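Ribosome biogenesis GTPase A (Thermotoga maritima, PDB 3CNN) binds GTP and is probably a GTPase required for a late step in assembly of the 50S ribosomal subunit, where it would bind 23S rRNA. Local coordinates at residues Val26-Ala31 / Ile50-Lys55; Thr37-Val42 / Gly153-Asn158; Asn54-Ala59 / Val78-Lys83. All coordinates share one frame; numbering follows the deposited sequence.

Contact 1 (Val26-Ala31 / Ile50-Lys55); sequences VEVRDA and IILLNK. With GTP (guanosine-5'-triphosphate), chain B.
Arg29 runs obliquely over Ile51, one face of its guanidinium resting on the isoleucine, whose CG2 lies 3.7 Å from Arg29 NE. Glu27, on the same strand, holds the guanidinium: Arg29 NH2 donates to Glu27 OE2 at 2.6 Å, in the guanidinium plane but from above the carboxylate plane. Glu27 OE1 is taken by the backbone N of Ala39. On the other face of the sheet Val26 and Ile50 lie side by side, and Val26 CG1, anti to its amide nitrogen (chi1 -177°), reaches Leu52 CD1 at 3.8 Å. Between the two faces the backbones pair in parallel, and the bond from Arg29 N to Leu52 O is nearly straight at 2.8 Å. At the C-terminal end Asp30 and Lys55 cross at about a right angle; their ion pair is long, Asp30 OD2 to Lys55 NZ 3.9 Å. Asp30 OD2 has its salt bridge with Arg32, and Lys55 NZ bonds to Asn109 O, while Lys55 CG packs 3.4 Å from GTP C6. The pair lies in the parallel part of the mixed G-domain sheet, between 78-80, which flanks 48-54, and 101-106, which flanks 24-30; helix 61-73 packs on Ile51 and Leu53, helix 112-120 on Val28 and Leu52.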
loop_
_atom_site.group_PDB
_atom_site.type_symbol
_atom_site.label_atom_id
_atom_site.label_comp_id
_atom_site.label_asym_id
_atom_site.label_seq_id
_atom_site.Cartn_x
_atom_site.Cartn_y
_atom_site.Cartn_z
ATOM N N VAL A 26 3.044 7.544 11.652
ATOM C CA VAL A 26 2.793 6.172 11.201
ATOM C C VAL A 26 2.747 6.100 9.658
ATOM O O VAL A 26 1.864 6.663 9.000
ATOM C CB VAL A 26 1.534 5.562 11.861
ATOM C CG1 VAL A 26 1.344 4.137 11.423
ATOM C CG2 VAL A 26 1.674 5.604 13.386
ATOM N N GLU A 27 3.749 5.428 9.105
ATOM C CA GLU A 27 3.901 5.272 7.655
ATOM C C GLU A 27 3.229 3.964 7.261
ATOM O O GLU A 27 3.759 2.887 7.505
ATOM C CB GLU A 27 5.392 5.272 7.293
ATOM C CG GLU A 27 5.697 5.398 5.807
ATOM C CD GLU A 27 7.188 5.269 5.513
ATOM O OE1 GLU A 27 7.601 5.597 4.394
ATOM O OE2 GLU A 27 7.956 4.827 6.385
ATOM N N VAL A 28 2.032 4.078 6.692
ATOM C CA VAL A 28 1.247 2.937 6.271
ATOM C C VAL A 28 1.678 2.456 4.868
ATOM O O VAL A 28 1.425 3.131 3.839
ATOM C CB VAL A 28 -0.243 3.284 6.260
ATOM C CG1 VAL A 28 -1.076 2.066 5.854
ATOM C CG2 VAL A 28 -0.682 3.863 7.627
ATOM N N ARG A 29 2.323 1.287 4.844
ATOM C CA ARG A 29 2.840 0.697 3.615
ATOM C C ARG A 29 2.025 -0.530 3.293
ATOM O O ARG A 29 1.257 -1.000 4.145
ATOM C CB ARG A 29 4.315 0.316 3.760
ATOM C CG ARG A 29 5.193 1.433 4.221
ATOM C CD ARG A 29 6.620 1.088 4.022
ATOM N NE ARG A 29 7.464 2.141 4.551
ATOM C CZ ARG A 29 8.791 2.161 4.494
ATOM N NH1 ARG A 29 9.446 1.186 3.893
ATOM N NH2 ARG A 29 9.467 3.185 5.030
ATOM N N ASP A 30 2.183 -1.043 2.067
ATOM C CA ASP A 30 1.570 -2.298 1.675
ATOM C C ASP A 30 2.668 -3.332 1.902
ATOM O O ASP A 30 3.792 -3.138 1.447
ATOM C CB ASP A 30 1.084 -2.227 0.215
ATOM C CG ASP A 30 0.127 -3.366 -0.158
ATOM O OD1 ASP A 30 0.433 -4.529 0.124
ATOM O OD2 ASP A 30 -0.945 -3.115 -0.753
ATOM N N ALA A 31 2.374 -4.388 2.664
ATOM C CA ALA A 31 3.380 -5.443 2.965
ATOM C C ALA A 31 3.867 -6.167 1.716
ATOM O O ALA A 31 4.967 -6.736 1.706
ATOM C CB ALA A 31 2.834 -6.467 3.994
ATOM N N ILE A 50 6.966 5.038 12.897
ATOM C CA ILE A 50 6.617 3.611 12.903
ATOM C C ILE A 50 6.311 3.159 11.463
ATOM O O ILE A 50 5.455 3.755 10.799
ATOM C CB ILE A 50 5.364 3.322 13.791
ATOM C CG1 ILE A 50 5.566 3.837 15.228
ATOM C CG2 ILE A 50 5.030 1.823 13.819
ATOM C CD1 ILE A 50 4.278 3.868 16.069
ATOM N N ILE A 51 7.009 2.126 10.981
ATOM C CA ILE A 51 6.651 1.514 9.693
ATOM C C ILE A 51 5.575 0.470 9.916
ATOM O O ILE A 51 5.787 -0.533 10.602
ATOM C CB ILE A 51 7.855 0.924 8.903
ATOM C CG1 ILE A 51 8.798 2.055 8.447
ATOM C CG2 ILE A 51 7.352 0.130 7.674
ATOM C CD1 ILE A 51 10.219 1.624 8.164
ATOM N N LEU A 52 4.407 0.732 9.350
ATOM C CA LEU A 52 3.301 -0.172 9.470
ATOM C C LEU A 52 3.146 -0.918 8.139
ATOM O O LEU A 52 2.906 -0.290 7.099
ATOM C CB LEU A 52 2.043 0.615 9.855
ATOM C CG LEU A 52 0.780 -0.150 10.255
ATOM C CD1 LEU A 52 -0.265 0.791 10.842
ATOM C CD2 LEU A 52 0.187 -0.898 9.061
ATOM N N LEU A 53 3.344 -2.242 8.173
ATOM C CA LEU A 53 3.158 -3.099 7.000
ATOM C C LEU A 53 1.738 -3.621 6.947
ATOM O O LEU A 53 1.394 -4.613 7.595
ATOM C CB LEU A 53 4.163 -4.242 6.952
ATOM C CG LEU A 53 5.633 -3.829 6.915
ATOM C CD1 LEU A 53 6.495 -5.055 6.935
ATOM C CD2 LEU A 53 5.956 -2.951 5.689
ATOM N N ASN A 54 0.916 -2.939 6.155
ATOM C CA ASN A 54 -0.504 -3.211 6.104
ATOM C C ASN A 54 -0.865 -4.323 5.100
ATOM O O ASN A 54 -0.056 -4.689 4.255
ATOM C CB ASN A 54 -1.248 -1.908 5.785
ATOM C CG ASN A 54 -2.663 -1.923 6.262
ATOM O OD1 ASN A 54 -2.974 -2.572 7.237
ATOM N ND2 ASN A 54 -3.527 -1.198 5.585
ATOM N N LYS A 55 -2.075 -4.863 5.241
ATOM C CA LYS A 55 -2.673 -5.816 4.307
ATOM C C LYS A 55 -1.939 -7.156 4.283
ATOM O O LYS A 55 -1.768 -7.742 3.206
ATOM C CB LYS A 55 -2.748 -5.228 2.886
ATOM C CG LYS A 55 -3.519 -3.927 2.758
ATOM C CD LYS A 55 -3.723 -3.563 1.286
ATOM C CE LYS A 55 -4.582 -2.328 1.113
ATOM N NZ LYS A 55 -4.581 -1.803 -0.288
HETATM P PG GTP B . -6.461 6.825 -0.331
HETATM O O1G GTP B . -5.157 7.513 0.081
HETATM O O2G GTP B . -6.492 6.690 -1.847
HETATM O O3G GTP B . -7.692 7.627 0.070
HETATM O O3B GTP B . -6.629 5.347 0.311
HETATM P PB GTP B . -6.334 4.984 1.854
HETATM O O1B GTP B . -4.842 5.003 2.101
HETATM O O2B GTP B . -7.069 5.911 2.790
HETATM O O3A GTP B . -6.813 3.473 1.903
HETATM P PA GTP B . -8.252 2.868 2.186
HETATM O O1A GTP B . -8.367 2.572 3.659
HETATM O O2A GTP B . -9.406 3.645 1.619
HETATM O "O5'" GTP B . -8.077 1.443 1.457
HETATM C "C5'" GTP B . -8.181 1.281 0.059
HETATM C "C4'" GTP B . -8.730 -0.115 -0.184
HETATM O "O4'" GTP B . -7.949 -1.056 0.523
HETATM C "C3'" GTP B . -10.139 -0.266 0.337
HETATM O "O3'" GTP B . -10.880 -1.007 -0.610
HETATM C "C2'" GTP B . -9.985 -1.046 1.622
HETATM O "O2'" GTP B . -11.119 -1.847 1.832
HETATM C "C1'" GTP B . -8.744 -1.875 1.354
HETATM N N9 GTP B . -7.951 -2.260 2.549
HETATM C C8 GTP B . -7.479 -1.436 3.555
HETATM N N7 GTP B . -6.790 -2.197 4.429
HETATM C C5 GTP B . -6.822 -3.492 4.014
HETATM C C6 GTP B . -6.278 -4.665 4.530
HETATM O O6 GTP B . -5.633 -4.647 5.584
HETATM N N1 GTP B . -6.470 -5.866 3.860
HETATM C C2 GTP B . -7.202 -5.885 2.683
HETATM N N2 GTP B . -7.396 -7.026 2.035
HETATM N N3 GTP B . -7.730 -4.711 2.176
HETATM C C4 GTP B . -7.545 -3.538 2.829
HETATM O O HOH W 1 -2.454 -0.969 -1.405
#

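Contact 2 (Thr37-Val42 / Gly153-Asn158); sequences TSAYGV and GILYKN
Lys157 NZ is gathered in by the loop 37-42: it makes a weak hydrogen bond of 2.9 Å to Ser38 O, and Ser38 OG lies 3.2 Å from the same nitrogen. Ala36 O just upstream offers another weak bond, whereas Ser38 OG has its own partner in Phe35 O. The lysine chain sets out with CG between its backbone N and carbonyl carbon (chi1 47°) and bends at chi3, which carries the ammonium back along the loop. On the way Lys157 CB passes 3.8 Å from Tyr40 O. That carbonyl is also tied to the second segment through a water that donates to Tyr40 O at 3.2 Å and to Tyr156 O at 2.7 Å, joining the two backbones. The apolar half of the contact lies deeper. Val42 and Leu155 cross at about a right angle, Val42 CG1 meeting Leu155 CD2 at 3.6 Å, and Ile15 of helix 14-19 touches both side chains. The contact thus fastens the loop leaving strand 24-30 to the chain that follows strand 147-154, where GTP-binding Gly153 is the glycine of the DxxG motif and neighbouring Ile154 touches GTP. The lysine's bonds to the Ser38 and Ala36 carbonyls are weak, a water links two further carbonyls, and the Leu155 packing is apolar and less directional.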
loop_
_atom_site.group_PDB
_atom_site.type_symbol
_atom_site.label_atom_id
_atom_site.label_comp_id
_atom_site.label_asym_id
_atom_site.label_seq_id
_atom_site.Cartn_x
_atom_site.Cartn_y
_atom_site.Cartn_z
ATOM N N THR A 37 6.066 1.285 -1.763
ATOM C CA THR A 37 5.131 2.069 -0.975
ATOM C C THR A 37 5.788 2.766 0.230
ATOM O O THR A 37 5.104 3.150 1.164
ATOM C CB THR A 37 3.906 1.237 -0.514
ATOM O OG1 THR A 37 4.332 0.141 0.291
ATOM C CG2 THR A 37 3.104 0.735 -1.700
ATOM N N SER A 38 7.108 2.922 0.209
ATOM C CA SER A 38 7.786 3.739 1.214
ATOM C C SER A 38 7.449 5.207 0.979
ATOM O O SER A 38 7.036 5.593 -0.123
ATOM C CB SER A 38 9.291 3.536 1.136
ATOM O OG SER A 38 9.813 4.218 0.012
ATOM N N ALA A 39 7.618 6.039 1.999
ATOM C CA ALA A 39 7.333 7.470 1.839
ATOM C C ALA A 39 8.586 8.280 1.504
ATOM O O ALA A 39 8.813 9.337 2.087
ATOM C CB ALA A 39 6.655 8.018 3.087
ATOM N N TYR A 40 9.395 7.761 0.575
ATOM C CA TYR A 40 10.635 8.398 0.102
ATOM C C TYR A 40 10.322 9.766 -0.490
ATOM O O TYR A 40 9.359 9.914 -1.253
ATOM C CB TYR A 40 11.245 7.523 -0.982
ATOM C CG TYR A 40 12.759 7.496 -1.116
ATOM C CD1 TYR A 40 13.557 6.852 -0.169
ATOM C CD2 TYR A 40 13.382 8.030 -2.245
ATOM C CE1 TYR A 40 14.950 6.785 -0.319
ATOM C CE2 TYR A 40 14.761 7.970 -2.409
ATOM C CZ TYR A 40 15.544 7.347 -1.444
ATOM O OH TYR A 40 16.920 7.292 -1.604
ATOM N N GLY A 41 11.137 10.760 -0.131
ATOM C CA GLY A 41 10.960 12.129 -0.607
ATOM C C GLY A 41 10.655 13.090 0.528
ATOM O O GLY A 41 11.164 14.221 0.556
ATOM N N VAL A 42 9.822 12.636 1.464
ATOM C CA VAL A 42 9.448 13.434 2.627
ATOM C C VAL A 42 10.322 13.070 3.827
ATOM O O VAL A 42 10.578 11.894 4.105
ATOM C CB VAL A 42 7.920 13.337 2.950
ATOM C CG1 VAL A 42 7.444 11.898 2.942
ATOM C CG2 VAL A 42 7.587 14.018 4.275
ATOM N N GLY A 153 -2.063 12.243 5.761
ATOM C CA GLY A 153 -1.304 12.886 4.693
ATOM C C GLY A 153 -1.039 11.911 3.548
ATOM O O GLY A 153 -0.462 10.841 3.751
ATOM N N ILE A 154 -1.482 12.275 2.347
ATOM C CA ILE A 154 -1.281 11.444 1.165
ATOM C C ILE A 154 -0.003 11.880 0.472
ATOM O O ILE A 154 0.124 13.039 0.073
ATOM C CB ILE A 154 -2.493 11.505 0.202
ATOM C CG1 ILE A 154 -3.755 11.045 0.941
ATOM C CG2 ILE A 154 -2.249 10.642 -1.035
ATOM C CD1 ILE A 154 -5.093 11.482 0.330
ATOM N N LEU A 155 0.948 10.955 0.353
ATOM C CA LEU A 155 2.206 11.233 -0.344
ATOM C C LEU A 155 2.217 10.715 -1.776
ATOM O O LEU A 155 1.917 9.557 -2.048
ATOM C CB LEU A 155 3.414 10.658 0.402
ATOM C CG LEU A 155 3.472 10.822 1.922
ATOM C CD1 LEU A 155 4.375 9.777 2.497
ATOM C CD2 LEU A 155 3.915 12.208 2.341
ATOM N N TYR A 156 2.576 11.605 -2.685
ATOM C CA TYR A 156 2.844 11.256 -4.062
ATOM C C TYR A 156 4.341 11.367 -4.227
ATOM O O TYR A 156 4.950 12.308 -3.716
ATOM C CB TYR A 156 2.120 12.223 -4.995
ATOM C CG TYR A 156 0.630 12.274 -4.731
ATOM C CD1 TYR A 156 -0.247 11.436 -5.414
ATOM C CD2 TYR A 156 0.104 13.142 -3.778
ATOM C CE1 TYR A 156 -1.620 11.477 -5.167
ATOM C CE2 TYR A 156 -1.262 13.184 -3.527
ATOM C CZ TYR A 156 -2.114 12.351 -4.224
ATOM O OH TYR A 156 -3.467 12.399 -3.970
ATOM N N LYS A 157 4.940 10.391 -4.896
ATOM C CA LYS A 157 6.375 10.437 -5.133
ATOM C C LYS A 157 6.743 10.387 -6.613
ATOM O O LYS A 157 5.897 10.082 -7.453
ATOM C CB LYS A 157 7.132 9.381 -4.311
ATOM C CG LYS A 157 6.565 7.976 -4.321
ATOM C CD LYS A 157 7.669 6.999 -3.943
ATOM C CE LYS A 157 7.140 5.841 -3.154
ATOM N NZ LYS A 157 8.268 5.014 -2.663
ATOM N N ASN A 158 8.000 10.714 -6.917
ATOM C CA ASN A 158 8.453 10.777 -8.307
ATOM C C ASN A 158 8.685 9.389 -8.901
ATOM O O ASN A 158 9.380 8.543 -8.316
ATOM C CB ASN A 158 9.655 11.735 -8.487
ATOM C CG ASN A 158 10.979 11.016 -8.761
ATOM O OD1 ASN A 158 11.594 10.444 -7.854
ATOM N ND2 ASN A 158 11.442 11.080 -10.012
HETATM O O HOH W 2 7.382 12.159 -2.480
#

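Contact 3 (Asn54-Ala59 / Val78-Lys83); sequences NKVDIA and VITTHK. With GTP (guanosine-5'-triphosphate), chain B.
Val56 and His82 cross at about a right angle where the loop after strand 48-54 presses against the end of the segment 78-83, Val56 CG2 lying 3.9 Å from His82 CD2. The other branch of the valine, CG1, packs on Thr80 CB at 3.6 Å, so the two methyls flank the carbonyl oxygen of Thr81. A weak but fairly straight backbone bond, Val56 N to Thr81 O at 3.4 Å, runs between them. Asp57 comes over one face of the imidazole, its CB making a CH-pi contact 4.1 Å from the ring centroid of His82, with the carboxylate and ring planes 21° apart. Asn54 to Asp57 form the NKxD motif of GTPases, circularly permuted here so that it precedes the P-loop, and the aspartate reads the guanine as the motif predicts. Its CG stands between backbone N and carbonyl carbon (chi1 58°), which turns the carboxylate to the base: GTP N1 donates to Asp57 OD1 at 2.9 Å and GTP N2 to Asp57 OD2 at 3.0 Å. From the second segment, where residues 81-83 are consistent with the G5 motif, Lys83 N donates to GTP O6 at 2.8 Å, so both segments recognise the polar rim of the base together. The side chain of Lys83 bends back over the purine, its CG meeting GTP C5 and N7. Away from this packing the join is looser and wetter. A water sits between the two side chains, 2.7 Å from His82 ND1 and weakly bonded to Asp57 OD2.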
loop_
_atom_site.group_PDB
_atom_site.type_symbol
_atom_site.label_atom_id
_atom_site.label_comp_id
_atom_site.label_asym_id
_atom_site.label_seq_id
_atom_site.Cartn_x
_atom_site.Cartn_y
_atom_site.Cartn_z
ATOM N N ASN A 54 0.916 -2.939 6.155
ATOM C CA ASN A 54 -0.504 -3.211 6.104
ATOM C C ASN A 54 -0.865 -4.323 5.100
ATOM O O ASN A 54 -0.056 -4.689 4.255
ATOM C CB ASN A 54 -1.248 -1.908 5.785
ATOM C CG ASN A 54 -2.663 -1.923 6.262
ATOM O OD1 ASN A 54 -2.974 -2.572 7.237
ATOM N ND2 ASN A 54 -3.527 -1.198 5.585
ATOM N N LYS A 55 -2.075 -4.863 5.241
ATOM C CA LYS A 55 -2.673 -5.816 4.307
ATOM C C LYS A 55 -1.939 -7.156 4.283
ATOM O O LYS A 55 -1.768 -7.742 3.206
ATOM C CB LYS A 55 -2.748 -5.228 2.886
ATOM C CG LYS A 55 -3.519 -3.927 2.758
ATOM C CD LYS A 55 -3.723 -3.563 1.286
ATOM C CE LYS A 55 -4.582 -2.328 1.113
ATOM N NZ LYS A 55 -4.581 -1.803 -0.288
ATOM N N VAL A 56 -1.491 -7.635 5.452
ATOM C CA VAL A 56 -0.694 -8.871 5.498
ATOM C C VAL A 56 -1.584 -10.063 5.168
ATOM O O VAL A 56 -1.089 -11.164 4.860
ATOM C CB VAL A 56 0.066 -9.096 6.850
ATOM C CG1 VAL A 56 1.062 -7.975 7.106
ATOM C CG2 VAL A 56 -0.894 -9.280 8.026
ATOM N N ASP A 57 -2.898 -9.811 5.195
ATOM C CA ASP A 57 -3.899 -10.833 4.936
ATOM C C ASP A 57 -3.897 -11.278 3.470
ATOM O O ASP A 57 -4.255 -12.419 3.160
ATOM C CB ASP A 57 -5.297 -10.361 5.380
ATOM C CG ASP A 57 -5.735 -9.080 4.700
ATOM O OD1 ASP A 57 -4.905 -8.163 4.608
ATOM O OD2 ASP A 57 -6.906 -8.986 4.250
ATOM N N ILE A 58 -3.479 -10.377 2.579
ATOM C CA ILE A 58 -3.416 -10.672 1.148
ATOM C C ILE A 58 -1.975 -10.715 0.628
ATOM O O ILE A 58 -1.745 -10.695 -0.583
ATOM C CB ILE A 58 -4.302 -9.702 0.319
ATOM C CG1 ILE A 58 -3.860 -8.236 0.521
ATOM C CG2 ILE A 58 -5.785 -9.916 0.662
ATOM C CD1 ILE A 58 -4.543 -7.256 -0.376
ATOM N N ALA A 59 -1.017 -10.792 1.553
ATOM C CA ALA A 59 0.413 -10.829 1.223
ATOM C C ALA A 59 1.038 -12.191 1.481
ATOM O O ALA A 59 0.605 -12.923 2.370
ATOM C CB ALA A 59 1.172 -9.759 2.006
ATOM N N VAL A 78 9.059 -1.257 13.278
ATOM C CA VAL A 78 8.156 -1.832 12.297
ATOM C C VAL A 78 7.114 -2.752 12.933
ATOM O O VAL A 78 7.438 -3.539 13.828
ATOM C CB VAL A 78 8.946 -2.563 11.178
ATOM C CG1 VAL A 78 9.803 -3.695 11.760
ATOM C CG2 VAL A 78 8.017 -3.096 10.123
ATOM N N ILE A 79 5.871 -2.644 12.456
ATOM C CA ILE A 79 4.792 -3.581 12.803
ATOM C C ILE A 79 4.043 -4.065 11.546
ATOM O O ILE A 79 4.210 -3.494 10.463
ATOM C CB ILE A 79 3.770 -2.962 13.790
ATOM C CG1 ILE A 79 3.162 -1.689 13.196
ATOM C CG2 ILE A 79 4.424 -2.689 15.148
ATOM C CD1 ILE A 79 1.689 -1.512 13.488
ATOM N N THR A 80 3.243 -5.125 11.703
ATOM C CA THR A 80 2.384 -5.642 10.636
ATOM C C THR A 80 0.940 -5.750 11.128
ATOM O O THR A 80 0.706 -6.034 12.308
ATOM C CB THR A 80 2.828 -7.049 10.130
ATOM O OG1 THR A 80 2.502 -8.045 11.103
ATOM C CG2 THR A 80 4.338 -7.111 9.804
ATOM N N THR A 81 -0.024 -5.534 10.232
ATOM C CA THR A 81 -1.447 -5.605 10.588
ATOM C C THR A 81 -2.309 -5.695 9.338
ATOM O O THR A 81 -1.789 -5.738 8.239
ATOM C CB THR A 81 -1.870 -4.393 11.459
ATOM O OG1 THR A 81 -3.229 -4.537 11.902
ATOM C CG2 THR A 81 -1.704 -3.085 10.692
ATOM N N HIS A 82 -3.628 -5.729 9.526
ATOM C CA HIS A 82 -4.607 -5.727 8.440
ATOM C C HIS A 82 -5.989 -5.324 8.984
ATOM O O HIS A 82 -6.207 -5.358 10.181
ATOM C CB HIS A 82 -4.660 -7.101 7.750
ATOM C CG HIS A 82 -5.139 -8.211 8.635
ATOM N ND1 HIS A 82 -6.443 -8.662 8.629
ATOM C CD2 HIS A 82 -4.486 -8.965 9.553
ATOM C CE1 HIS A 82 -6.573 -9.636 9.513
ATOM N NE2 HIS A 82 -5.401 -9.839 10.084
ATOM N N LYS A 83 -6.887 -4.918 8.092
ATOM C CA LYS A 83 -8.307 -4.642 8.378
ATOM C C LYS A 83 -8.909 -5.453 9.532
ATOM O O LYS A 83 -9.421 -4.883 10.495
ATOM C CB LYS A 83 -9.145 -4.955 7.133
ATOM C CG LYS A 83 -9.529 -3.780 6.294
ATOM C CD LYS A 83 -10.855 -4.013 5.568
ATOM C CE LYS A 83 -10.775 -5.046 4.432
ATOM N NZ LYS A 83 -10.859 -6.489 4.864
HETATM P PG GTP B . -6.461 6.825 -0.331
HETATM O O1G GTP B . -5.157 7.513 0.081
HETATM O O2G GTP B . -6.492 6.690 -1.847
HETATM O O3G GTP B . -7.692 7.627 0.070
HETATM O O3B GTP B . -6.629 5.347 0.311
HETATM P PB GTP B . -6.334 4.984 1.854
HETATM O O1B GTP B . -4.842 5.003 2.101
HETATM O O2B GTP B . -7.069 5.911 2.790
HETATM O O3A GTP B . -6.813 3.473 1.903
HETATM P PA GTP B . -8.252 2.868 2.186
HETATM O O1A GTP B . -8.367 2.572 3.659
HETATM O O2A GTP B . -9.406 3.645 1.619
HETATM O "O5'" GTP B . -8.077 1.443 1.457
HETATM C "C5'" GTP B . -8.181 1.281 0.059
HETATM C "C4'" GTP B . -8.730 -0.115 -0.184
HETATM O "O4'" GTP B . -7.949 -1.056 0.523
HETATM C "C3'" GTP B . -10.139 -0.266 0.337
HETATM O "O3'" GTP B . -10.880 -1.007 -0.610
HETATM C "C2'" GTP B . -9.985 -1.046 1.622
HETATM O "O2'" GTP B . -11.119 -1.847 1.832
HETATM C "C1'" GTP B . -8.744 -1.875 1.354
HETATM N N9 GTP B . -7.951 -2.260 2.549
HETATM C C8 GTP B . -7.479 -1.436 3.555
HETATM N N7 GTP B . -6.790 -2.197 4.429
HETATM C C5 GTP B . -6.822 -3.492 4.014
HETATM C C6 GTP B . -6.278 -4.665 4.530
HETATM O O6 GTP B . -5.633 -4.647 5.584
HETATM N N1 GTP B . -6.470 -5.866 3.860
HETATM C C2 GTP B . -7.202 -5.885 2.683
HETATM N N2 GTP B . -7.396 -7.026 2.035
HETATM N N3 GTP B . -7.730 -4.711 2.176
HETATM C C4 GTP B . -7.545 -3.538 2.829
HETATM O O HOH W 3 -8.218 -8.376 6.602
#

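How the contacts relate
From the N terminus, strand 24-30 supplies the first half of contact 1, and the loop beyond it the first half of contact 2. The return of strand 48-54 closes contact 1 around that loop. Contact 3 begins where contact 1 ends, at Asn54 and Lys55, and spans helix 61-73 to close on 78-83. Contact 2 closes much later, at 153-158, after the P-loop and helix 112-120; it therefore crosses contact 1 and encloses contact 3. Contact 1 joins two neighbouring strands, and contact 3 the loop after the second of them to the end of the next strand. Contact 2 ties the sheet's opposite half to the loop at 37-42. All three touch GTP, contact 2 through Ile154.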